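Local coordinates for protein tRNA dimethylallyltransferase (Staphylococcus epidermidis ATCC 12228, PDB 3D3Q) that probably transfers a dimethylallyl group from dimethylallyl diphosphate to the adenine at position 37 of tRNAs that read codons beginning with uridine, at residues Y249-P254 with E267-H272; L199-E204 with H291-E296; A74-Y79 with G106-S111. All blocks are in the same frame, centred on the assembly; numbering follows the deposited sequence.

Contact 1. Residues Y249-P254 with E267-H272; sequences YKELVP and EKLKQH
The carbonyl O of Lys268 is gripped by two N-H groups of His272, the residue whose ring meets both Glu251 and Lys250 across the contact. The backbone N of His272 makes the ordinary helical bond to this oxygen at 2.9 Å, while ND1 of the same residue turns back onto it from the opposite face of the carbonyl plane, in a bent bond with an N-H...O angle of 139°. Held in this way, the imidazole faces the turn that leads into helix 252-257, which packs on the long helix 262-286.

Glu251 carries most of the meeting. Its carboxylate stands nearly perpendicular to the imidazole, with the planes 87° apart, and OE2 sits over one face of the ring, 3.5 Å from His272 CG and offset toward the rim. The chain bends sharply at its second torsion (chi2 96°), which turns the other oxygen back toward the chain just before the segment, where OE1 accepts a hydrogen bond from Gly248 N. OE1 also passes 3.8 Å from Leu269 CD1, the two side chains meeting at about a right angle. Leu269 in turn packs on Val218 and Leu222 of helix 207-224, and Leu252 on Leu226 and Val230 of helix 226-235, so the pair rests on two further helices.

Tyr249 and Lys250 end a region that, by similarity, interacts with substrate tRNA. The extended Lys250 chain reaches the edge of the imidazole ring, near its plane, with NZ 3.6 Å from His272 CD2.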
ATOM      1  N   TYR A 249      13.744 -13.133   3.574  1.00 43.00           N
ATOM      2  CA  TYR A 249      14.113 -14.494   3.293  1.00 42.47           C
ATOM      3  C   TYR A 249      15.450 -14.501   2.600  1.00 44.75           C
ATOM      4  O   TYR A 249      16.325 -15.292   2.945  1.00 46.97           O
ATOM      5  CB  TYR A 249      13.077 -15.194   2.407  1.00 39.81           C
ATOM      6  CG  TYR A 249      11.728 -15.376   3.047  1.00 36.35           C
ATOM      7  CD1 TYR A 249      10.829 -14.334   3.104  1.00 35.98           C
ATOM      8  CD2 TYR A 249      11.362 -16.586   3.609  1.00 34.84           C
ATOM      9  CE1 TYR A 249       9.590 -14.488   3.703  1.00 36.42           C
ATOM     10  CE2 TYR A 249      10.124 -16.754   4.212  1.00 35.06           C
ATOM     11  CZ  TYR A 249       9.241 -15.700   4.252  1.00 35.44           C
ATOM     12  OH  TYR A 249       7.999 -15.854   4.820  1.00 35.17           O
ATOM     13  N   LYS A 250      15.622 -13.615   1.624  1.00 45.83           N
ATOM     14  CA  LYS A 250      16.881 -13.549   0.887  1.00 46.38           C
ATOM     15  C   LYS A 250      18.052 -13.146   1.790  1.00 46.13           C
ATOM     16  O   LYS A 250      19.191 -13.520   1.523  1.00 47.15           O
ATOM     17  CB  LYS A 250      16.775 -12.572  -0.299  1.00 47.06           C
ATOM     18  CG  LYS A 250      16.581 -11.123   0.097  1.00 48.18           C
ATOM     19  CD  LYS A 250      16.683 -10.165  -1.086  1.00 47.37           C
ATOM     20  CE  LYS A 250      16.500  -8.726  -0.606  1.00 47.67           C
ATOM     21  NZ  LYS A 250      16.582  -7.727  -1.698  1.00 48.34           N
ATOM     22  N   GLU A 251      17.777 -12.405   2.862  1.00 45.84           N
ATOM     23  CA  GLU A 251      18.840 -11.982   3.769  1.00 45.20           C
ATOM     24  C   GLU A 251      19.241 -13.095   4.712  1.00 43.71           C
ATOM     25  O   GLU A 251      20.408 -13.244   5.051  1.00 42.83           O
ATOM     26  CB  GLU A 251      18.413 -10.763   4.588  1.00 46.13           C
ATOM     27  CG  GLU A 251      18.061  -9.551   3.744  1.00 48.53           C
ATOM     28  CD  GLU A 251      16.575  -9.438   3.476  1.00 49.88           C
ATOM     29  OE1 GLU A 251      15.857 -10.450   3.673  1.00 50.12           O
ATOM     30  OE2 GLU A 251      16.137  -8.339   3.054  1.00 49.85           O
ATOM     31  N   LEU A 252      18.262 -13.883   5.127  1.00 43.53           N
ATOM     32  CA  LEU A 252      18.518 -14.980   6.039  1.00 42.57           C
ATOM     33  C   LEU A 252      19.073 -16.233   5.379  1.00 42.00           C
ATOM     34  O   LEU A 252      19.701 -17.043   6.043  1.00 42.30           O
ATOM     35  CB  LEU A 252      17.244 -15.324   6.817  1.00 41.74           C
ATOM     36  CG  LEU A 252      16.649 -14.195   7.677  1.00 41.92           C
ATOM     37  CD1 LEU A 252      15.372 -14.670   8.364  1.00 42.76           C
ATOM     38  CD2 LEU A 252      17.649 -13.746   8.711  1.00 40.89           C
ATOM     39  N   VAL A 253      18.856 -16.416   4.085  1.00 42.00           N
ATOM     40  CA  VAL A 253      19.379 -17.625   3.443  1.00 42.95           C
ATOM     41  C   VAL A 253      20.893 -17.740   3.608  1.00 44.10           C
ATOM     42  O   VAL A 253      21.406 -18.804   3.940  1.00 44.41           O
ATOM     43  CB  VAL A 253      19.033 -17.694   1.926  1.00 41.99           C
ATOM     44  CG1 VAL A 253      19.605 -18.962   1.316  1.00 39.96           C
ATOM     45  CG2 VAL A 253      17.532 -17.683   1.737  1.00 42.77           C
ATOM     46  N   PRO A 254      21.630 -16.638   3.383  1.00 45.20           N
ATOM     47  CA  PRO A 254      23.093 -16.641   3.513  1.00 45.81           C
ATOM     48  C   PRO A 254      23.594 -17.031   4.903  1.00 45.87           C
ATOM     49  O   PRO A 254      24.593 -17.739   5.038  1.00 46.34           O
ATOM     50  CB  PRO A 254      23.477 -15.203   3.151  1.00 45.36           C
ATOM     51  CG  PRO A 254      22.421 -14.812   2.184  1.00 45.40           C
ATOM     52  CD  PRO A 254      21.172 -15.344   2.850  1.00 46.25           C
ATOM     53  N   GLU A 267      20.697  -6.708  10.476  1.00 46.48           N
ATOM     54  CA  GLU A 267      20.910  -5.284  10.248  1.00 47.56           C
ATOM     55  C   GLU A 267      20.410  -4.898   8.855  1.00 47.85           C
ATOM     56  O   GLU A 267      19.792  -3.843   8.673  1.00 47.49           O
ATOM     57  CB  GLU A 267      22.389  -4.954  10.354  1.00 49.81           C
ATOM     58  CG  GLU A 267      22.695  -3.592   9.809  1.00 55.10           C
ATOM     59  CD  GLU A 267      23.394  -2.708  10.803  1.00 58.36           C
ATOM     60  OE1 GLU A 267      24.620  -2.895  10.991  1.00 60.03           O
ATOM     61  OE2 GLU A 267      22.710  -1.851  11.415  1.00 60.12           O
ATOM     62  N   LYS A 268      20.685  -5.761   7.875  1.00 47.95           N
ATOM     63  CA  LYS A 268      20.262  -5.530   6.500  1.00 48.04           C
ATOM     64  C   LYS A 268      18.774  -5.809   6.309  1.00 47.98           C
ATOM     65  O   LYS A 268      18.123  -5.195   5.462  1.00 48.31           O
ATOM     66  CB  LYS A 268      21.091  -6.390   5.542  1.00 47.51           C
ATOM     67  CG  LYS A 268      22.564  -6.002   5.516  1.00 49.27           C
ATOM     68  CD  LYS A 268      23.323  -6.661   4.367  1.00 50.77           C
ATOM     69  CE  LYS A 268      23.305  -8.194   4.475  1.00 51.57           C
ATOM     70  NZ  LYS A 268      24.103  -8.885   3.404  1.00 50.01           N
ATOM     71  N   LEU A 269      18.239  -6.737   7.098  1.00 48.23           N
ATOM     72  CA  LEU A 269      16.822  -7.073   7.024  1.00 47.71           C
ATOM     73  C   LEU A 269      15.947  -5.894   7.484  1.00 47.84           C
ATOM     74  O   LEU A 269      14.927  -5.593   6.864  1.00 47.71           O
ATOM     75  CB  LEU A 269      16.533  -8.318   7.876  1.00 46.71           C
ATOM     76  CG  LEU A 269      15.077  -8.720   8.132  1.00 45.77           C
ATOM     77  CD1 LEU A 269      14.339  -8.867   6.824  1.00 46.01           C
ATOM     78  CD2 LEU A 269      15.041 -10.024   8.909  1.00 45.49           C
ATOM     79  N   LYS A 270      16.344  -5.225   8.564  1.00 47.27           N
ATOM     80  CA  LYS A 270      15.578  -4.084   9.065  1.00 47.21           C
ATOM     81  C   LYS A 270      15.746  -2.895   8.126  1.00 47.74           C
ATOM     82  O   LYS A 270      14.873  -2.033   8.042  1.00 47.84           O
ATOM     83  CB  LYS A 270      16.048  -3.685  10.464  1.00 46.87           C
ATOM     84  CG  LYS A 270      15.928  -4.787  11.517  1.00 45.75           C
ATOM     85  CD  LYS A 270      16.385  -4.292  12.887  1.00 43.37           C
ATOM     86  CE  LYS A 270      16.333  -5.389  13.921  1.00 42.55           C
ATOM     87  NZ  LYS A 270      16.531  -4.838  15.275  1.00 42.55           N
ATOM     88  N   GLN A 271      16.876  -2.845   7.428  1.00 47.50           N
ATOM     89  CA  GLN A 271      17.114  -1.759   6.502  1.00 47.55           C
ATOM     90  C   GLN A 271      16.217  -1.939   5.277  1.00 46.89           C
ATOM     91  O   GLN A 271      15.371  -1.091   5.003  1.00 48.08           O
ATOM     92  CB  GLN A 271      18.586  -1.718   6.085  1.00 50.10           C
ATOM     93  CG  GLN A 271      18.992  -0.384   5.488  1.00 51.28           C
ATOM     94  CD  GLN A 271      20.245  -0.460   4.637  1.00 51.63           C
ATOM     95  OE1 GLN A 271      20.765   0.569   4.204  1.00 51.74           O
ATOM     96  NE2 GLN A 271      20.730  -1.676   4.387  1.00 51.56           N
ATOM     97  N   HIS A 272      16.389  -3.039   4.542  1.00 45.28           N
ATOM     98  CA  HIS A 272      15.559  -3.311   3.357  1.00 42.45           C
ATOM     99  C   HIS A 272      14.086  -3.104   3.699  1.00 40.81           C
ATOM    100  O   HIS A 272      13.298  -2.715   2.848  1.00 39.84           O
ATOM    101  CB  HIS A 272      15.719  -4.763   2.882  1.00 43.50           C
ATOM    102  CG  HIS A 272      17.047  -5.073   2.272  1.00 45.07           C
ATOM    103  ND1 HIS A 272      18.235  -4.947   2.958  1.00 45.43           N
ATOM    104  CD2 HIS A 272      17.369  -5.539   1.044  1.00 46.21           C
ATOM    105  CE1 HIS A 272      19.233  -5.324   2.180  1.00 45.55           C
ATOM    106  NE2 HIS A 272      18.735  -5.688   1.014  1.00 46.84           N
TER

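Contact 2. Residues L199-E204 with H291-E296; sequences LLIGIE and HWLNKE
His291 N donates to Leu200 O at 2.9 Å, the first bond of a parallel pairing in which strand 291-294 forms an edge of the P-loop-type sheet beside strand 197-204. The bonds then alternate between the partners: Gly202 donates to His291 O, Leu293 N reaches Gly202 O at 2.7 Å, and Glu204 N returns to Leu293 O. The short strand segments run at 30° to each other.

On the face bearing Trp292, the indole lies obliquely against the bare backbone of Gly202, with CE3 3.6 Å from Gly202 C and CZ3 3.9 Å from Gly202 CA. The same CE3 touches Glu204 CB at 3.7 Å. Lys285 ties these two side chains together from outside, forming a salt bridge with Glu204 OE2 and a cation-pi interaction with Trp292.

Ile201, Ile203 and Leu293 share the other face with His291. Ile201 CD1 meets Leu293 CD1 at 3.8 Å, since the first torsion of Ile201 (chi1 82°) places CG1 between its backbone N and carbonyl carbon. Helix 300-314 covers Leu293 through Met303, whereas Ile201 packs on Leu23 of helix 20-30. Ile203 touches Ser18 and Lys20, which brings this side of the pairing up against the predicted ATP-binding loop. Strand 197-204 is also bonded to strand 8-13, which leads into that loop. Beyond the edge strand the pairing ends on Lys295, whose N donates to Glu204 O and whose CB lies 3.5 Å from Ile203 CG2.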
ATOM      1  N   LEU A 199     -12.921   3.305  -2.897  1.00 46.23           N
ATOM      2  CA  LEU A 199     -12.842   4.101  -1.686  1.00 45.60           C
ATOM      3  C   LEU A 199     -11.444   3.790  -1.154  1.00 44.21           C
ATOM      4  O   LEU A 199     -11.277   3.061  -0.183  1.00 44.85           O
ATOM      5  CB  LEU A 199     -13.919   3.676  -0.684  1.00 44.96           C
ATOM      6  CG  LEU A 199     -13.896   4.312   0.713  1.00 44.18           C
ATOM      7  CD1 LEU A 199     -13.478   5.778   0.671  1.00 43.89           C
ATOM      8  CD2 LEU A 199     -15.275   4.158   1.307  1.00 45.05           C
ATOM      9  N   LEU A 200     -10.444   4.338  -1.831  1.00 41.66           N
ATOM     10  CA  LEU A 200      -9.054   4.102  -1.495  1.00 40.53           C
ATOM     11  C   LEU A 200      -8.583   4.834  -0.249  1.00 39.77           C
ATOM     12  O   LEU A 200      -8.494   6.059  -0.234  1.00 37.94           O
ATOM     13  CB  LEU A 200      -8.188   4.489  -2.688  1.00 40.26           C
ATOM     14  CG  LEU A 200      -6.713   4.130  -2.663  1.00 41.39           C
ATOM     15  CD1 LEU A 200      -6.522   2.616  -2.685  1.00 40.32           C
ATOM     16  CD2 LEU A 200      -6.045   4.759  -3.878  1.00 42.87           C
ATOM     17  N   ILE A 201      -8.281   4.072   0.798  1.00 39.53           N
ATOM     18  CA  ILE A 201      -7.814   4.666   2.044  1.00 41.00           C
ATOM     19  C   ILE A 201      -6.447   4.073   2.445  1.00 40.72           C
ATOM     20  O   ILE A 201      -6.171   2.889   2.237  1.00 39.19           O
ATOM     21  CB  ILE A 201      -8.874   4.493   3.205  1.00 40.54           C
ATOM     22  CG1 ILE A 201      -8.776   3.126   3.837  1.00 40.51           C
ATOM     23  CG2 ILE A 201     -10.285   4.620   2.673  1.00 40.02           C
ATOM     24  CD1 ILE A 201      -7.970   3.138   5.077  1.00 41.99           C
ATOM     25  N   GLY A 202      -5.588   4.923   3.000  1.00 41.71           N
ATOM     26  CA  GLY A 202      -4.268   4.491   3.415  1.00 42.46           C
ATOM     27  C   GLY A 202      -3.933   4.956   4.819  1.00 43.59           C
ATOM     28  O   GLY A 202      -4.370   6.023   5.243  1.00 43.17           O
ATOM     29  N   ILE A 203      -3.171   4.143   5.546  1.00 45.16           N
ATOM     30  CA  ILE A 203      -2.765   4.480   6.904  1.00 46.85           C
ATOM     31  C   ILE A 203      -1.364   5.059   6.852  1.00 48.66           C
ATOM     32  O   ILE A 203      -0.418   4.392   6.438  1.00 48.68           O
ATOM     33  CB  ILE A 203      -2.751   3.250   7.801  1.00 45.94           C
ATOM     34  CG1 ILE A 203      -4.107   2.550   7.756  1.00 46.14           C
ATOM     35  CG2 ILE A 203      -2.432   3.665   9.215  1.00 46.19           C
ATOM     36  CD1 ILE A 203      -4.135   1.261   8.547  1.00 45.78           C
ATOM     37  N   GLU A 204      -1.237   6.303   7.282  1.00 51.48           N
ATOM     38  CA  GLU A 204       0.038   6.997   7.239  1.00 55.82           C
ATOM     39  C   GLU A 204       0.652   7.219   8.623  1.00 56.85           C
ATOM     40  O   GLU A 204       0.017   6.981   9.642  1.00 56.30           O
ATOM     41  CB  GLU A 204      -0.173   8.346   6.557  1.00 59.26           C
ATOM     42  CG  GLU A 204       1.088   9.139   6.293  1.00 64.70           C
ATOM     43  CD  GLU A 204       0.814  10.621   6.156  1.00 67.29           C
ATOM     44  OE1 GLU A 204       0.347  11.224   7.153  1.00 69.22           O
ATOM     45  OE2 GLU A 204       1.062  11.169   5.056  1.00 68.13           O
ATOM     46  N   HIS A 291      -7.095   8.518   0.528  1.00 45.26           N
ATOM     47  CA  HIS A 291      -7.654   9.249   1.675  1.00 43.68           C
ATOM     48  C   HIS A 291      -6.862   8.705   2.866  1.00 41.95           C
ATOM     49  O   HIS A 291      -7.215   7.689   3.453  1.00 41.42           O
ATOM     50  CB  HIS A 291      -9.152   8.943   1.829  1.00 45.12           C
ATOM     51  CG  HIS A 291      -9.844   9.779   2.865  1.00 47.50           C
ATOM     52  ND1 HIS A 291      -9.579   9.667   4.212  1.00 49.19           N
ATOM     53  CD2 HIS A 291     -10.818  10.711   2.748  1.00 48.36           C
ATOM     54  CE1 HIS A 291     -10.362  10.492   4.886  1.00 48.95           C
ATOM     55  NE2 HIS A 291     -11.124  11.137   4.020  1.00 49.58           N
ATOM     56  N   TRP A 292      -5.778   9.388   3.197  1.00 40.90           N
ATOM     57  CA  TRP A 292      -4.902   8.985   4.279  1.00 40.61           C
ATOM     58  C   TRP A 292      -5.449   9.206   5.683  1.00 40.95           C
ATOM     59  O   TRP A 292      -6.013  10.254   5.974  1.00 41.63           O
ATOM     60  CB  TRP A 292      -3.570   9.721   4.167  1.00 40.25           C
ATOM     61  CG  TRP A 292      -2.869   9.470   2.885  1.00 39.85           C
ATOM     62  CD1 TRP A 292      -2.903  10.237   1.761  1.00 38.13           C
ATOM     63  CD2 TRP A 292      -2.050   8.337   2.580  1.00 40.33           C
ATOM     64  NE1 TRP A 292      -2.147   9.649   0.770  1.00 39.14           N
ATOM     65  CE2 TRP A 292      -1.613   8.483   1.247  1.00 40.04           C
ATOM     66  CE3 TRP A 292      -1.639   7.215   3.310  1.00 40.44           C
ATOM     67  CZ2 TRP A 292      -0.793   7.544   0.622  1.00 40.75           C
ATOM     68  CZ3 TRP A 292      -0.823   6.281   2.695  1.00 40.21           C
ATOM     69  CH2 TRP A 292      -0.405   6.453   1.359  1.00 42.10           C
ATOM     70  N   LEU A 293      -5.265   8.205   6.546  1.00 41.00           N
ATOM     71  CA  LEU A 293      -5.673   8.250   7.950  1.00 40.14           C
ATOM     72  C   LEU A 293      -4.370   8.258   8.709  1.00 40.38           C
ATOM     73  O   LEU A 293      -3.601   7.306   8.610  1.00 40.60           O
ATOM     74  CB  LEU A 293      -6.454   6.998   8.340  1.00 38.82           C
ATOM     75  CG  LEU A 293      -7.726   6.813   7.531  1.00 39.72           C
ATOM     76  CD1 LEU A 293      -8.458   5.546   7.938  1.00 38.67           C
ATOM     77  CD2 LEU A 293      -8.593   8.043   7.736  1.00 40.48           C
ATOM     78  N   ASN A 294      -4.116   9.320   9.467  1.00 42.06           N
ATOM     79  CA  ASN A 294      -2.870   9.434  10.232  1.00 42.99           C
ATOM     80  C   ASN A 294      -2.909   8.535  11.485  1.00 42.40           C
ATOM     81  O   ASN A 294      -3.553   8.853  12.466  1.00 43.13           O
ATOM     82  CB  ASN A 294      -2.651  10.910  10.603  1.00 43.12           C
ATOM     83  CG  ASN A 294      -1.267  11.180  11.173  1.00 43.42           C
ATOM     84  OD1 ASN A 294      -0.856  12.339  11.272  1.00 44.84           O
ATOM     85  ND2 ASN A 294      -0.548  10.119  11.559  1.00 41.98           N
ATOM     86  N   LYS A 295      -2.213   7.407  11.426  1.00 43.13           N
ATOM     87  CA  LYS A 295      -2.181   6.456  12.519  1.00 44.01           C
ATOM     88  C   LYS A 295      -1.640   7.051  13.815  1.00 47.25           C
ATOM     89  O   LYS A 295      -1.893   6.527  14.904  1.00 48.02           O
ATOM     90  CB  LYS A 295      -1.333   5.261  12.131  1.00 42.24           C
ATOM     91  CG  LYS A 295      -1.362   4.142  13.105  1.00 42.84           C
ATOM     92  CD  LYS A 295      -0.015   3.466  13.189  1.00 41.97           C
ATOM     93  CE  LYS A 295      -0.168   1.960  13.190  1.00 42.08           C
ATOM     94  NZ  LYS A 295      -1.302   1.512  14.025  1.00 40.12           N
ATOM     95  N   GLU A 296      -0.902   8.148  13.717  1.00 49.88           N
ATOM     96  CA  GLU A 296      -0.342   8.789  14.904  1.00 52.31           C
ATOM     97  C   GLU A 296      -1.321   9.738  15.582  1.00 52.26           C
ATOM     98  O   GLU A 296      -0.933  10.523  16.448  1.00 53.05           O
ATOM     99  CB  GLU A 296       0.927   9.555  14.519  1.00 54.20           C
ATOM    100  CG  GLU A 296       2.105   8.672  14.179  1.00 57.99           C
ATOM    101  CD  GLU A 296       3.289   9.459  13.647  1.00 60.64           C
ATOM    102  OE1 GLU A 296       4.377   8.864  13.476  1.00 62.59           O
ATOM    103  OE2 GLU A 296       3.132  10.673  13.393  1.00 60.61           O
TER

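Contact 3. Residues A74-Y79 with G106-S111; sequences ASFSAY and GLYIQS
Ala78 and Tyr108 bring their CA atoms to 4.8 Å where the first turn of helix 78-94 meets helix 106-113, the two helices being linked through strand 98-102 in an alpha-beta-alpha unit of the P-loop-type fold. Ser77 is the N-cap of the first helix, its OG accepting from Glu80 N, and this fixes the chain just where the tyrosine lies against it.

The Tyr108 ring is the main contact surface. Ala78 CA stands over the middle of one face in a CH-pi contact, 3.9 Å from the centroid and 11° off the ring normal. At the ring's edge and in its plane comes Phe76 CE2, 3.8 Å from Tyr108 CE1. The tyrosine CG lies anti to its carbonyl carbon (chi1 -68°), which swings the ring from the helix onto residues 76-78. Tyr108 also touches Ser40 and lies close to Thr105, both at positions that interact with substrate tRNA by similarity.

One turn farther along, Ser111 closes the contact. Its OG donates to Leu107 O at 2.7 Å, an oxygen that also accepts from Ser111 N, and the same OG lies 4.2 Å from Ala78 CB.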
ATOM      1  N   ALA A  74       5.844 -21.530  -7.131  1.00 48.21           N
ATOM      2  CA  ALA A  74       4.866 -21.004  -8.075  1.00 45.93           C
ATOM      3  C   ALA A  74       5.213 -19.572  -8.426  1.00 44.07           C
ATOM      4  O   ALA A  74       5.956 -18.906  -7.711  1.00 41.10           O
ATOM      5  CB  ALA A  74       3.465 -21.080  -7.479  1.00 46.53           C
ATOM      6  N   SER A  75       4.661 -19.102  -9.532  1.00 44.15           N
ATOM      7  CA  SER A  75       4.935 -17.751  -9.971  1.00 44.33           C
ATOM      8  C   SER A  75       3.737 -16.838  -9.763  1.00 42.90           C
ATOM      9  O   SER A  75       2.587 -17.270  -9.837  1.00 42.46           O
ATOM     10  CB  SER A  75       5.344 -17.762 -11.442  1.00 45.22           C
ATOM     11  OG  SER A  75       5.432 -16.439 -11.939  1.00 48.08           O
ATOM     12  N   PHE A  76       4.016 -15.571  -9.491  1.00 42.25           N
ATOM     13  CA  PHE A  76       2.958 -14.614  -9.279  1.00 42.63           C
ATOM     14  C   PHE A  76       3.334 -13.295  -9.934  1.00 44.28           C
ATOM     15  O   PHE A  76       4.504 -13.069 -10.259  1.00 44.93           O
ATOM     16  CB  PHE A  76       2.712 -14.427  -7.787  1.00 41.10           C
ATOM     17  CG  PHE A  76       1.331 -13.965  -7.469  1.00 40.73           C
ATOM     18  CD1 PHE A  76       0.233 -14.729  -7.842  1.00 40.57           C
ATOM     19  CD2 PHE A  76       1.116 -12.751  -6.836  1.00 40.81           C
ATOM     20  CE1 PHE A  76      -1.070 -14.292  -7.587  1.00 40.33           C
ATOM     21  CE2 PHE A  76      -0.185 -12.303  -6.575  1.00 40.80           C
ATOM     22  CZ  PHE A  76      -1.278 -13.078  -6.957  1.00 39.45           C
ATOM     23  N   SER A  77       2.346 -12.424 -10.123  1.00 44.42           N
ATOM     24  CA  SER A  77       2.594 -11.151 -10.781  1.00 44.38           C
ATOM     25  C   SER A  77       1.433 -10.182 -10.624  1.00 44.19           C
ATOM     26  O   SER A  77       0.328 -10.567 -10.256  1.00 43.90           O
ATOM     27  CB  SER A  77       2.804 -11.387 -12.266  1.00 45.47           C
ATOM     28  OG  SER A  77       1.583 -11.840 -12.851  1.00 47.33           O
ATOM     29  N   ALA A  78       1.690  -8.918 -10.924  1.00 42.68           N
ATOM     30  CA  ALA A  78       0.650  -7.920 -10.826  1.00 42.21           C
ATOM     31  C   ALA A  78      -0.623  -8.336 -11.601  1.00 43.10           C
ATOM     32  O   ALA A  78      -1.714  -8.258 -11.052  1.00 42.31           O
ATOM     33  CB  ALA A  78       1.171  -6.566 -11.322  1.00 41.89           C
ATOM     34  N   TYR A  79      -0.510  -8.786 -12.853  1.00 44.68           N
ATOM     35  CA  TYR A  79      -1.716  -9.169 -13.589  1.00 46.27           C
ATOM     36  C   TYR A  79      -2.331 -10.440 -13.038  1.00 44.55           C
ATOM     37  O   TYR A  79      -3.555 -10.551 -12.947  1.00 43.90           O
ATOM     38  CB  TYR A  79      -1.454  -9.345 -15.099  1.00 52.71           C
ATOM     39  CG  TYR A  79      -2.665  -9.866 -15.890  1.00 58.76           C
ATOM     40  CD1 TYR A  79      -2.695 -11.188 -16.371  1.00 61.33           C
ATOM     41  CD2 TYR A  79      -3.795  -9.054 -16.118  1.00 60.40           C
ATOM     42  CE1 TYR A  79      -3.821 -11.697 -17.054  1.00 63.02           C
ATOM     43  CE2 TYR A  79      -4.934  -9.554 -16.801  1.00 62.10           C
ATOM     44  CZ  TYR A  79      -4.938 -10.875 -17.262  1.00 63.41           C
ATOM     45  OH  TYR A  79      -6.042 -11.384 -17.930  1.00 62.92           O
ATOM     46  N   GLY A 106       1.773  -0.498  -4.864  1.00 38.11           N
ATOM     47  CA  GLY A 106       1.341   0.432  -5.891  1.00 37.56           C
ATOM     48  C   GLY A 106       0.993  -0.266  -7.197  1.00 37.63           C
ATOM     49  O   GLY A 106      -0.115  -0.115  -7.704  1.00 35.90           O
ATOM     50  N   LEU A 107       1.928  -1.030  -7.750  1.00 38.20           N
ATOM     51  CA  LEU A 107       1.645  -1.727  -8.991  1.00 39.43           C
ATOM     52  C   LEU A 107       0.364  -2.540  -8.876  1.00 39.89           C
ATOM     53  O   LEU A 107      -0.623  -2.227  -9.533  1.00 41.10           O
ATOM     54  CB  LEU A 107       2.797  -2.650  -9.384  1.00 41.15           C
ATOM     55  CG  LEU A 107       3.909  -2.102 -10.291  1.00 41.69           C
ATOM     56  CD1 LEU A 107       5.002  -3.164 -10.389  1.00 42.07           C
ATOM     57  CD2 LEU A 107       3.365  -1.766 -11.677  1.00 41.61           C
ATOM     58  N   TYR A 108       0.373  -3.565  -8.026  1.00 39.43           N
ATOM     59  CA  TYR A 108      -0.790  -4.428  -7.834  1.00 38.14           C
ATOM     60  C   TYR A 108      -2.096  -3.687  -7.633  1.00 37.73           C
ATOM     61  O   TYR A 108      -3.137  -4.145  -8.079  1.00 37.59           O
ATOM     62  CB  TYR A 108      -0.582  -5.358  -6.638  1.00 40.80           C
ATOM     63  CG  TYR A 108       0.477  -6.411  -6.836  1.00 43.04           C
ATOM     64  CD1 TYR A 108       0.137  -7.762  -6.852  1.00 42.95           C
ATOM     65  CD2 TYR A 108       1.823  -6.054  -7.006  1.00 44.06           C
ATOM     66  CE1 TYR A 108       1.107  -8.742  -7.035  1.00 45.65           C
ATOM     67  CE2 TYR A 108       2.808  -7.024  -7.191  1.00 46.23           C
ATOM     68  CZ  TYR A 108       2.439  -8.373  -7.206  1.00 47.17           C
ATOM     69  OH  TYR A 108       3.399  -9.348  -7.396  1.00 48.96           O
ATOM     70  N   ILE A 109      -2.052  -2.549  -6.956  1.00 38.17           N
ATOM     71  CA  ILE A 109      -3.270  -1.813  -6.711  1.00 39.47           C
ATOM     72  C   ILE A 109      -3.749  -0.984  -7.886  1.00 40.68           C
ATOM     73  O   ILE A 109      -4.928  -1.019  -8.221  1.00 42.01           O
ATOM     74  CB  ILE A 109      -3.130  -0.916  -5.485  1.00 39.28           C
ATOM     75  CG1 ILE A 109      -2.835  -1.773  -4.267  1.00 41.80           C
ATOM     76  CG2 ILE A 109      -4.414  -0.141  -5.252  1.00 39.71           C
ATOM     77  CD1 ILE A 109      -3.885  -2.856  -4.000  1.00 43.04           C
ATOM     78  N   GLN A 110      -2.861  -0.232  -8.524  1.00 41.74           N
ATOM     79  CA  GLN A 110      -3.313   0.563  -9.651  1.00 42.65           C
ATOM     80  C   GLN A 110      -3.660  -0.329 -10.840  1.00 42.85           C
ATOM     81  O   GLN A 110      -4.630  -0.080 -11.566  1.00 43.03           O
ATOM     82  CB  GLN A 110      -2.269   1.619 -10.052  1.00 43.38           C
ATOM     83  CG  GLN A 110      -1.137   1.145 -10.933  1.00 43.67           C
ATOM     84  CD  GLN A 110      -0.425   2.309 -11.618  1.00 44.36           C
ATOM     85  OE1 GLN A 110       0.583   2.118 -12.300  1.00 44.31           O
ATOM     86  NE2 GLN A 110      -0.956   3.522 -11.441  1.00 43.98           N
ATOM     87  N   SER A 111      -2.886  -1.387 -11.029  1.00 42.96           N
ATOM     88  CA  SER A 111      -3.135  -2.301 -12.138  1.00 43.29           C
ATOM     89  C   SER A 111      -4.561  -2.833 -12.044  1.00 43.63           C
ATOM     90  O   SER A 111      -5.209  -3.102 -13.057  1.00 43.24           O
ATOM     91  CB  SER A 111      -2.123  -3.455 -12.101  1.00 41.83           C
ATOM     92  OG  SER A 111      -0.793  -2.963 -12.097  1.00 38.04           O
TER

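The three contacts do not touch one another, but each brings a side chain within about 11 Å of the predicted ATP- and substrate-binding loop. Contact 2 is nearest, with the side chain of Ile203 about 4 Å from that of Ser18. The side chain of Leu269 in contact 1 is about 10 Å from that of Thr16, and that of Tyr108 in contact 3 about 11 Å from that of Lys20. Contacts 2 and 3 approach to about 4 Å between nearest atoms, although their centres are 22 Å apart. Helix 262-286 connects all three: it supplies residues 267-272, packs through Trp283 and Phe284 on helix 106-113, and is followed by strand 291-294.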